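Member of s1p family of ribosomal proteins (Pyrococcus furiosus, PDB 5YH1) probably acts as an exonuclease on nucleic acids, the crystallised piece being its manganese-binding DHH domain, related to RecJ. Local coordinates at residues Gly421-Lys424 with Glu425-Ala429; Ala74-Thr77 with Ala78-Leu82; Lys174-Val177 with Asp178-Val181. One frame throughout, in Å; residues are numbered along the deposited sequence.

Contact 1. Residues Gly421-Lys424 with Glu425-Ala429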
ATOM      1  N   GLY A 421      -3.365  23.229 -13.650  1.00 26.75           N
ATOM      2  CA  GLY A 421      -3.190  24.228 -14.689  1.00 27.30           C
ATOM      3  C   GLY A 421      -3.982  25.506 -14.490  1.00 28.82           C
ATOM      4  O   GLY A 421      -3.771  26.460 -15.224  1.00 29.82           O
ATOM      5  N   LYS A 422      -4.895  25.537 -13.517  1.00 30.38           N
ATOM      6  CA  LYS A 422      -5.637  26.759 -13.199  1.00 31.15           C
ATOM      7  C   LYS A 422      -5.304  27.294 -11.793  1.00 30.33           C
ATOM      8  O   LYS A 422      -6.059  28.099 -11.247  1.00 28.71           O
ATOM      9  CB  LYS A 422      -7.150  26.516 -13.317  1.00 32.63           C
ATOM     10  CG  LYS A 422      -7.678  26.118 -14.698  1.00 35.49           C
ATOM     11  CD  LYS A 422      -7.121  26.945 -15.850  1.00 38.03           C
ATOM     12  CE  LYS A 422      -7.558  28.397 -15.829  1.00 40.92           C
ATOM     13  NZ  LYS A 422      -8.812  28.579 -16.603  1.00 44.30           N
ATOM     14  N   ARG A 423      -4.181  26.862 -11.216  1.00 29.55           N
ATOM     15  CA  ARG A 423      -3.834  27.264  -9.854  1.00 30.53           C
ATOM     16  C   ARG A 423      -3.732  28.780  -9.687  1.00 31.24           C
ATOM     17  O   ARG A 423      -4.334  29.349  -8.782  1.00 29.97           O
ATOM     18  CB  ARG A 423      -2.522  26.639  -9.390  1.00 29.89           C
ATOM     19  CG  ARG A 423      -2.190  27.065  -7.963  1.00 30.14           C
ATOM     20  CD  ARG A 423      -0.993  26.336  -7.403  1.00 30.05           C
ATOM     21  NE  ARG A 423       0.230  26.766  -8.053  1.00 29.65           N
ATOM     22  CZ  ARG A 423       1.434  26.311  -7.740  1.00 30.44           C
ATOM     23  NH1 ARG A 423       2.498  26.747  -8.399  1.00 29.68           N
ATOM     24  NH2 ARG A 423       1.571  25.411  -6.774  1.00 30.92           N
ATOM     25  N   LYS A 424      -2.956  29.412 -10.556  1.00 33.05           N
ATOM     26  CA  LYS A 424      -2.739  30.855 -10.514  1.00 35.50           C
ATOM     27  C   LYS A 424      -4.086  31.597 -10.477  1.00 36.12           C
ATOM     28  O   LYS A 424      -4.299  32.456  -9.621  1.00 34.77           O
ATOM     29  CB  LYS A 424      -1.929  31.278 -11.735  1.00 38.39           C
ATOM     30  CG  LYS A 424      -1.380  32.696 -11.722  1.00 43.14           C
ATOM     31  CD  LYS A 424      -1.118  33.153 -13.154  1.00 47.83           C
ATOM     32  CE  LYS A 424       0.042  34.128 -13.262  1.00 52.31           C
ATOM     33  NZ  LYS A 424      -0.246  35.424 -12.592  1.00 56.14           N
ATOM     34  N   GLU A 425      -4.992  31.244 -11.392  1.00 33.53           N
ATOM     35  CA  GLU A 425      -6.292  31.903 -11.492  1.00 33.85           C
ATOM     36  C   GLU A 425      -7.154  31.667 -10.248  1.00 31.83           C
ATOM     37  O   GLU A 425      -7.809  32.582  -9.763  1.00 32.90           O
ATOM     38  CB  GLU A 425      -7.060  31.443 -12.743  1.00 36.11           C
ATOM     39  CG  GLU A 425      -6.480  31.921 -14.069  1.00 38.55           C
ATOM     40  CD  GLU A 425      -5.422  30.988 -14.653  1.00 41.88           C
ATOM     41  OE1 GLU A 425      -5.222  31.039 -15.880  1.00 50.61           O
ATOM     42  OE2 GLU A 425      -4.785  30.199 -13.916  1.00 41.88           O
ATOM     43  N   VAL A 426      -7.165  30.440  -9.747  1.00 30.15           N
ATOM     44  CA  VAL A 426      -7.948  30.114  -8.563  1.00 30.24           C
ATOM     45  C   VAL A 426      -7.444  30.870  -7.316  1.00 31.08           C
ATOM     46  O   VAL A 426      -8.241  31.435  -6.560  1.00 29.92           O
ATOM     47  CB  VAL A 426      -7.962  28.594  -8.302  1.00 29.23           C
ATOM     48  CG1 VAL A 426      -8.604  28.276  -6.962  1.00 29.24           C
ATOM     49  CG2 VAL A 426      -8.715  27.873  -9.410  1.00 30.03           C
ATOM     50  N   LEU A 427      -6.130  30.893  -7.112  1.00 30.48           N
ATOM     51  CA  LEU A 427      -5.566  31.509  -5.908  1.00 31.51           C
ATOM     52  C   LEU A 427      -5.593  33.024  -5.972  1.00 31.45           C
ATOM     53  O   LEU A 427      -5.789  33.671  -4.956  1.00 30.29           O
ATOM     54  CB  LEU A 427      -4.140  31.018  -5.655  1.00 31.81           C
ATOM     55  CG  LEU A 427      -4.043  29.521  -5.358  1.00 32.97           C
ATOM     56  CD1 LEU A 427      -2.613  29.170  -4.984  1.00 34.05           C
ATOM     57  CD2 LEU A 427      -5.016  29.090  -4.265  1.00 33.06           C
ATOM     58  N   GLU A 428      -5.400  33.588  -7.157  1.00 32.52           N
ATOM     59  CA  GLU A 428      -5.590  35.019  -7.332  1.00 33.93           C
ATOM     60  C   GLU A 428      -7.051  35.419  -7.113  1.00 33.64           C
ATOM     61  O   GLU A 428      -7.319  36.466  -6.527  1.00 34.64           O
ATOM     62  CB  GLU A 428      -5.086  35.481  -8.694  1.00 36.16           C
ATOM     63  CG  GLU A 428      -3.569  35.522  -8.762  1.00 39.29           C
ATOM     64  CD  GLU A 428      -3.040  36.018 -10.093  1.00 42.03           C
ATOM     65  OE1 GLU A 428      -3.845  36.212 -11.033  1.00 45.08           O
ATOM     66  OE2 GLU A 428      -1.808  36.208 -10.195  1.00 43.64           O
ATOM     67  N   ALA A 429      -7.991  34.587  -7.556  1.00 32.14           N
ATOM     68  CA  ALA A 429      -9.407  34.861  -7.310  1.00 31.55           C
ATOM     69  C   ALA A 429      -9.733  34.693  -5.827  1.00 31.76           C
ATOM     70  O   ALA A 429     -10.566  35.417  -5.282  1.00 31.44           O
ATOM     71  CB  ALA A 429     -10.295  33.956  -8.146  1.00 30.87           C
TER
HETATM   72  O   HOH W   1      -2.482  29.043 -14.710  1.00 51.46           O
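Three successive i to i+4 backbone bonds, V426 N to K422 O, L427 N to R423 O and E428 N to K424 O, wind this stretch into the first turns of an alpha helix, with K422 at the N-cap position. It is the last helix of the chain, 423-435. Along its outer side, K424 and E428 form the classic i to i+4 salt bridge: NZ of K424 stands 3.0 Å from OE2 of E428, on the syn side but 34° out of the carboxylate plane. K424 reaches it by bending at its last two torsions. E425 instead folds back toward the helix start. A bend at chi2 (88°) lays its carboxylate against K422, whose CE is 3.5 Å from OE1 of E425. The ammonium of K422 keeps its salt bridge for D402. One water ties the turn together, donating to OE2 of E425 at 2.7 Å and to O of G421. Replacing E425 by alanine removes the carboxylate, and the water would probably lose one of its two anchors and CE of K422 its neighbour. The G421 backbone bonds to a second subunit. V426, the buried residue, packs on L400 and A403. R423 and L427 lie against Y369 of strand 364-369, and R423 NH2 bonds to G370 O; CD1 of L427 meets CG of R423 at 3.7 Å.

Contact 2. Residues Ala74-Thr77 with Ala78-Leu82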
ATOM      1  N   ALA A  74     -12.554   5.066  23.536  1.00 25.23           N
ATOM      2  CA  ALA A  74     -13.593   5.162  24.577  1.00 26.17           C
ATOM      3  C   ALA A  74     -14.664   4.085  24.379  1.00 26.59           C
ATOM      4  O   ALA A  74     -14.986   3.332  25.299  1.00 25.92           O
ATOM      5  CB  ALA A  74     -14.230   6.546  24.575  1.00 25.81           C
ATOM      6  N   LEU A  75     -15.194   3.998  23.161  1.00 27.38           N
ATOM      7  CA  LEU A  75     -16.253   3.030  22.859  1.00 26.72           C
ATOM      8  C   LEU A  75     -15.763   1.588  22.960  1.00 26.29           C
ATOM      9  O   LEU A  75     -16.444   0.733  23.533  1.00 25.43           O
ATOM     10  CB  LEU A  75     -16.858   3.318  21.483  1.00 26.54           C
ATOM     11  CG  LEU A  75     -17.607   4.652  21.470  1.00 26.60           C
ATOM     12  CD1 LEU A  75     -17.798   5.174  20.056  1.00 27.19           C
ATOM     13  CD2 LEU A  75     -18.942   4.535  22.193  1.00 27.00           C
ATOM     14  N   GLU A  76     -14.569   1.324  22.434  1.00 27.18           N
ATOM     15  CA  GLU A  76     -13.962  -0.009  22.518  1.00 27.14           C
ATOM     16  C   GLU A  76     -13.792  -0.463  23.972  1.00 27.03           C
ATOM     17  O   GLU A  76     -14.031  -1.636  24.311  1.00 26.20           O
ATOM     18  CB  GLU A  76     -12.606  -0.031  21.768  1.00 28.39           C
ATOM     19  CG  GLU A  76     -11.791  -1.303  21.957  1.00 29.36           C
ATOM     20  CD  GLU A  76     -10.555  -1.403  21.056  1.00 31.05           C
ATOM     21  OE1 GLU A  76      -9.707  -2.267  21.332  1.00 33.29           O
ATOM     22  OE2 GLU A  76     -10.417  -0.658  20.068  1.00 31.49           O
ATOM     23  N   THR A  77     -13.379   0.466  24.831  1.00 26.72           N
ATOM     24  CA  THR A  77     -13.122   0.166  26.235  1.00 26.63           C
ATOM     25  C   THR A  77     -14.399  -0.275  26.967  1.00 28.05           C
ATOM     26  O   THR A  77     -14.348  -1.131  27.840  1.00 29.20           O
ATOM     27  CB  THR A  77     -12.477   1.383  26.929  1.00 26.95           C
ATOM     28  OG1 THR A  77     -11.269   1.721  26.245  1.00 25.42           O
ATOM     29  CG2 THR A  77     -12.156   1.096  28.390  1.00 27.09           C
ATOM     30  N   ALA A  78     -15.540   0.297  26.593  1.00 29.44           N
ATOM     31  CA  ALA A  78     -16.845  -0.102  27.139  1.00 29.16           C
ATOM     32  C   ALA A  78     -17.373  -1.410  26.521  1.00 29.99           C
ATOM     33  O   ALA A  78     -17.974  -2.235  27.200  1.00 28.85           O
ATOM     34  CB  ALA A  78     -17.854   1.012  26.906  1.00 28.83           C
ATOM     35  N   ILE A  79     -17.156  -1.581  25.223  1.00 30.47           N
ATOM     36  CA  ILE A  79     -17.711  -2.713  24.476  1.00 29.66           C
ATOM     37  C   ILE A  79     -17.014  -4.044  24.779  1.00 30.70           C
ATOM     38  O   ILE A  79     -17.683  -5.051  25.031  1.00 30.89           O
ATOM     39  CB  ILE A  79     -17.671  -2.422  22.956  1.00 29.67           C
ATOM     40  CG1 ILE A  79     -18.680  -1.329  22.624  1.00 28.33           C
ATOM     41  CG2 ILE A  79     -17.981  -3.675  22.138  1.00 30.28           C
ATOM     42  CD1 ILE A  79     -18.424  -0.622  21.317  1.00 29.26           C
ATOM     43  N   ILE A  80     -15.684  -4.049  24.761  1.00 31.51           N
ATOM     44  CA  ILE A  80     -14.915  -5.301  24.875  1.00 33.06           C
ATOM     45  C   ILE A  80     -15.272  -6.115  26.129  1.00 34.87           C
ATOM     46  O   ILE A  80     -15.503  -7.320  26.021  1.00 34.36           O
ATOM     47  CB  ILE A  80     -13.384  -5.053  24.802  1.00 33.40           C
ATOM     48  CG1 ILE A  80     -12.958  -4.588  23.402  1.00 34.28           C
ATOM     49  CG2 ILE A  80     -12.600  -6.294  25.200  1.00 34.17           C
ATOM     50  CD1 ILE A  80     -13.322  -5.524  22.278  1.00 35.97           C
ATOM     51  N   PRO A  81     -15.320  -5.473  27.318  1.00 36.29           N
ATOM     52  CA  PRO A  81     -15.710  -6.230  28.519  1.00 36.67           C
ATOM     53  C   PRO A  81     -17.085  -6.891  28.432  1.00 37.06           C
ATOM     54  O   PRO A  81     -17.253  -8.001  28.932  1.00 39.21           O
ATOM     55  CB  PRO A  81     -15.692  -5.175  29.632  1.00 36.44           C
ATOM     56  CG  PRO A  81     -14.744  -4.138  29.154  1.00 36.53           C
ATOM     57  CD  PRO A  81     -14.871  -4.111  27.655  1.00 35.68           C
ATOM     58  N   LEU A  82     -18.061  -6.215  27.829  1.00 37.21           N
ATOM     59  CA  LEU A  82     -19.387  -6.802  27.669  1.00 38.72           C
ATOM     60  C   LEU A  82     -19.329  -8.008  26.737  1.00 39.59           C
ATOM     61  O   LEU A  82     -19.926  -9.040  27.018  1.00 39.77           O
ATOM     62  CB  LEU A  82     -20.399  -5.784  27.133  1.00 39.10           C
ATOM     63  CG  LEU A  82     -20.801  -4.627  28.045  1.00 40.50           C
ATOM     64  CD1 LEU A  82     -21.950  -3.858  27.413  1.00 40.37           C
ATOM     65  CD2 LEU A  82     -21.181  -5.113  29.444  1.00 41.45           C
TER
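L75 and A78 meet one turn apart in the middle of helix 66-86, the helix whose first turn carries D67, a manganese ligand of the DHH domain. A78 opens the next turn. Its N-H is shared between two carbonyls, weakly in both cases: A74 O at 3.3 Å and L75 O at a poorer angle. Its methyl group lies near L75 O. I79 follows with a sounder bond, its N 3.0 Å from L75 O. A chi1 of -70° lays the CG1-CD1 arm of I79 back over the L75 carbonyl and brings CD1 to 4.2 Å from CB of L75. I80 donates a nearly straight bond (171°) to E76 O, 3.0 Å from I80 N. E76 and I80 extend alongside one another, CG1 of I80 touching CG of E76 at 3.8 Å, so the isoleucine flanks the aliphatic part of the glutamate. The extended E76 carries its carboxylate onward to two arginines, OE2 to R99 and OE1 to R273, a double salt bridge that satisfies a buried acid. At P81 the pattern breaks. Proline has no N-H for T77 O, and its ring carbon CD sits 3.0 Å from that oxygen instead; the helix kinks here but continues. T77 OG1 turns back to V73 O. L82 carries the helix on, packing with I79 against helix 32-53. L75 and A74 pack on helix 199-210, while F97 of strand 97-102 lies against E76, I79 and I80, placing this buried stretch of helix between the two helices and an edge strand of the parallel sheet.

Contact 3. Residues Lys174-Val177 with Asp178-Val181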
ATOM      1  N   LYS A 174     -33.526  17.495  11.223  1.00 49.78           N
ATOM      2  CA  LYS A 174     -33.225  16.363  10.351  1.00 48.07           C
ATOM      3  C   LYS A 174     -32.468  16.792   9.099  1.00 44.43           C
ATOM      4  O   LYS A 174     -32.856  17.748   8.420  1.00 41.72           O
ATOM      5  CB  LYS A 174     -34.501  15.618   9.960  1.00 51.04           C
ATOM      6  CG  LYS A 174     -34.222  14.223   9.430  1.00 54.31           C
ATOM      7  CD  LYS A 174     -35.483  13.399   9.222  1.00 57.28           C
ATOM      8  CE  LYS A 174     -35.122  11.952   8.915  1.00 59.52           C
ATOM      9  NZ  LYS A 174     -36.271  11.187   8.356  1.00 62.42           N
ATOM     10  N   ALA A 175     -31.379  16.080   8.810  1.00 40.29           N
ATOM     11  CA  ALA A 175     -30.571  16.335   7.628  1.00 38.65           C
ATOM     12  C   ALA A 175     -30.707  15.196   6.636  1.00 36.11           C
ATOM     13  O   ALA A 175     -31.183  14.116   6.977  1.00 35.11           O
ATOM     14  CB  ALA A 175     -29.113  16.510   8.013  1.00 39.78           C
ATOM     15  N   LYS A 176     -30.252  15.447   5.417  1.00 35.23           N
ATOM     16  CA  LYS A 176     -30.325  14.473   4.334  1.00 36.79           C
ATOM     17  C   LYS A 176     -29.684  13.135   4.712  1.00 33.94           C
ATOM     18  O   LYS A 176     -30.274  12.076   4.490  1.00 30.78           O
ATOM     19  CB  LYS A 176     -29.659  15.038   3.080  1.00 40.95           C
ATOM     20  CG  LYS A 176     -29.958  14.241   1.825  1.00 47.48           C
ATOM     21  CD  LYS A 176     -29.261  14.828   0.607  1.00 53.06           C
ATOM     22  CE  LYS A 176     -29.641  14.061  -0.655  1.00 56.27           C
ATOM     23  NZ  LYS A 176     -28.658  14.285  -1.751  1.00 59.28           N
ATOM     24  N   VAL A 177     -28.497  13.191   5.320  1.00 32.27           N
ATOM     25  CA  VAL A 177     -27.771  11.978   5.706  1.00 30.75           C
ATOM     26  C   VAL A 177     -28.565  11.107   6.677  1.00 30.64           C
ATOM     27  O   VAL A 177     -28.374   9.892   6.701  1.00 27.87           O
ATOM     28  CB  VAL A 177     -26.386  12.304   6.330  1.00 30.68           C
ATOM     29  CG1 VAL A 177     -26.541  12.921   7.719  1.00 30.16           C
ATOM     30  CG2 VAL A 177     -25.510  11.059   6.394  1.00 29.40           C
ATOM     31  N   ASP A 178     -29.445  11.721   7.475  1.00 31.37           N
ATOM     32  CA  ASP A 178     -30.189  10.981   8.511  1.00 32.41           C
ATOM     33  C   ASP A 178     -31.123   9.910   7.948  1.00 33.09           C
ATOM     34  O   ASP A 178     -31.424   8.925   8.630  1.00 31.28           O
ATOM     35  CB  ASP A 178     -30.998  11.930   9.405  1.00 33.43           C
ATOM     36  CG  ASP A 178     -30.118  12.800  10.288  1.00 33.98           C
ATOM     37  OD1 ASP A 178     -29.140  12.291  10.862  1.00 35.78           O
ATOM     38  OD2 ASP A 178     -30.405  14.002  10.407  1.00 35.42           O
ATOM     39  N   GLU A 179     -31.568  10.088   6.708  1.00 34.70           N
ATOM     40  CA  GLU A 179     -32.406   9.069   6.053  1.00 37.29           C
ATOM     41  C   GLU A 179     -31.655   7.769   5.767  1.00 35.12           C
ATOM     42  O   GLU A 179     -32.284   6.740   5.545  1.00 35.04           O
ATOM     43  CB  GLU A 179     -32.995   9.611   4.755  1.00 40.09           C
ATOM     44  CG  GLU A 179     -33.957  10.769   4.969  1.00 45.15           C
ATOM     45  CD  GLU A 179     -34.358  11.461   3.673  1.00 50.36           C
ATOM     46  OE1 GLU A 179     -33.485  11.685   2.799  1.00 54.41           O
ATOM     47  OE2 GLU A 179     -35.551  11.794   3.537  1.00 53.39           O
ATOM     48  N   TYR A 180     -30.322   7.803   5.786  1.00 32.14           N
ATOM     49  CA  TYR A 180     -29.529   6.618   5.464  1.00 31.57           C
ATOM     50  C   TYR A 180     -28.915   5.937   6.683  1.00 32.44           C
ATOM     51  O   TYR A 180     -28.257   4.913   6.534  1.00 31.62           O
ATOM     52  CB  TYR A 180     -28.429   6.982   4.473  1.00 31.83           C
ATOM     53  CG  TYR A 180     -28.967   7.536   3.184  1.00 31.46           C
ATOM     54  CD1 TYR A 180     -29.261   6.699   2.112  1.00 32.08           C
ATOM     55  CD2 TYR A 180     -29.203   8.894   3.043  1.00 32.95           C
ATOM     56  CE1 TYR A 180     -29.764   7.207   0.925  1.00 33.42           C
ATOM     57  CE2 TYR A 180     -29.710   9.414   1.862  1.00 34.30           C
ATOM     58  CZ  TYR A 180     -29.983   8.565   0.808  1.00 34.12           C
ATOM     59  OH  TYR A 180     -30.473   9.089  -0.355  1.00 37.32           O
ATOM     60  N   VAL A 181     -29.117   6.495   7.877  1.00 32.08           N
ATOM     61  CA  VAL A 181     -28.582   5.899   9.104  1.00 31.18           C
ATOM     62  C   VAL A 181     -29.670   5.765  10.165  1.00 30.81           C
ATOM     63  O   VAL A 181     -30.657   6.491  10.140  1.00 30.82           O
ATOM     64  CB  VAL A 181     -27.386   6.700   9.670  1.00 31.81           C
ATOM     65  CG1 VAL A 181     -26.278   6.820   8.624  1.00 31.46           C
ATOM     66  CG2 VAL A 181     -27.808   8.074  10.167  1.00 31.22           C
TER
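OD2 of D178 is gripped by two donors, the backbone N of A175 and NE2 of H189. In this 3-10 turn, which follows the short, weakly bonded strand 174-175, the aspartate reaches back three residues to A175. The A175 bond is nearly straight (172°) and short, 2.8 Å from N to OD2, and arrives on the anti side of the carboxylate. D178 N answers to A175 O at 3.0 Å, so backbone and side chain of one aspartate clasp both polar groups of A175. A chi1 of -69° puts CG of D178 anti to the carbonyl carbon and swings the carboxylate back toward A175. OD1 takes H184 ND1, so both carboxylate oxygens have partners; with two imidazoles near, the acid is likely to stay ionised. K174, fully extended, and D178 pass head to tail, CG of K174 3.9 Å from OD2 of D178, while NZ of K174 ends 4.1 Å from CG of E179, short of a salt bridge with that carboxylate. The turn continues with E179 N to K176 O and Y180 N to V177 O, each i to i+3 and each donor lying above the carbonyl plane. V177, Y180 and V181 pack on Y148 of helix 145-152, and V181 also reaches strand 158-161, fastening the turn to the parallel sheet. The Y180 ring presents an edge to two carbonyl oxygens: CD2 is 3.7 Å from K176 O and 3.9 Å from V177 O.

In the fold
Contact 2 is core; contact 1 is surface, and contact 3 is partly buried. Contacts 2 and 3 both belong to the DHH family region and join the same parallel sheet, one by edge strand 97-102, the other by strand 158-161, with nearest atoms about 14 Å apart. Contact 1 sits on the final helix, beside the mixed sheet and a second subunit, its centre about 49 Å from that of contact 2, across the chain's centre. Chemistry follows place: solvent-side lysine-glutamate pairing and a water in contact 1, branched aliphatic packing around an arginine-bound acid in contact 2, and in contact 3 an aspartate satisfied by backbone and histidines.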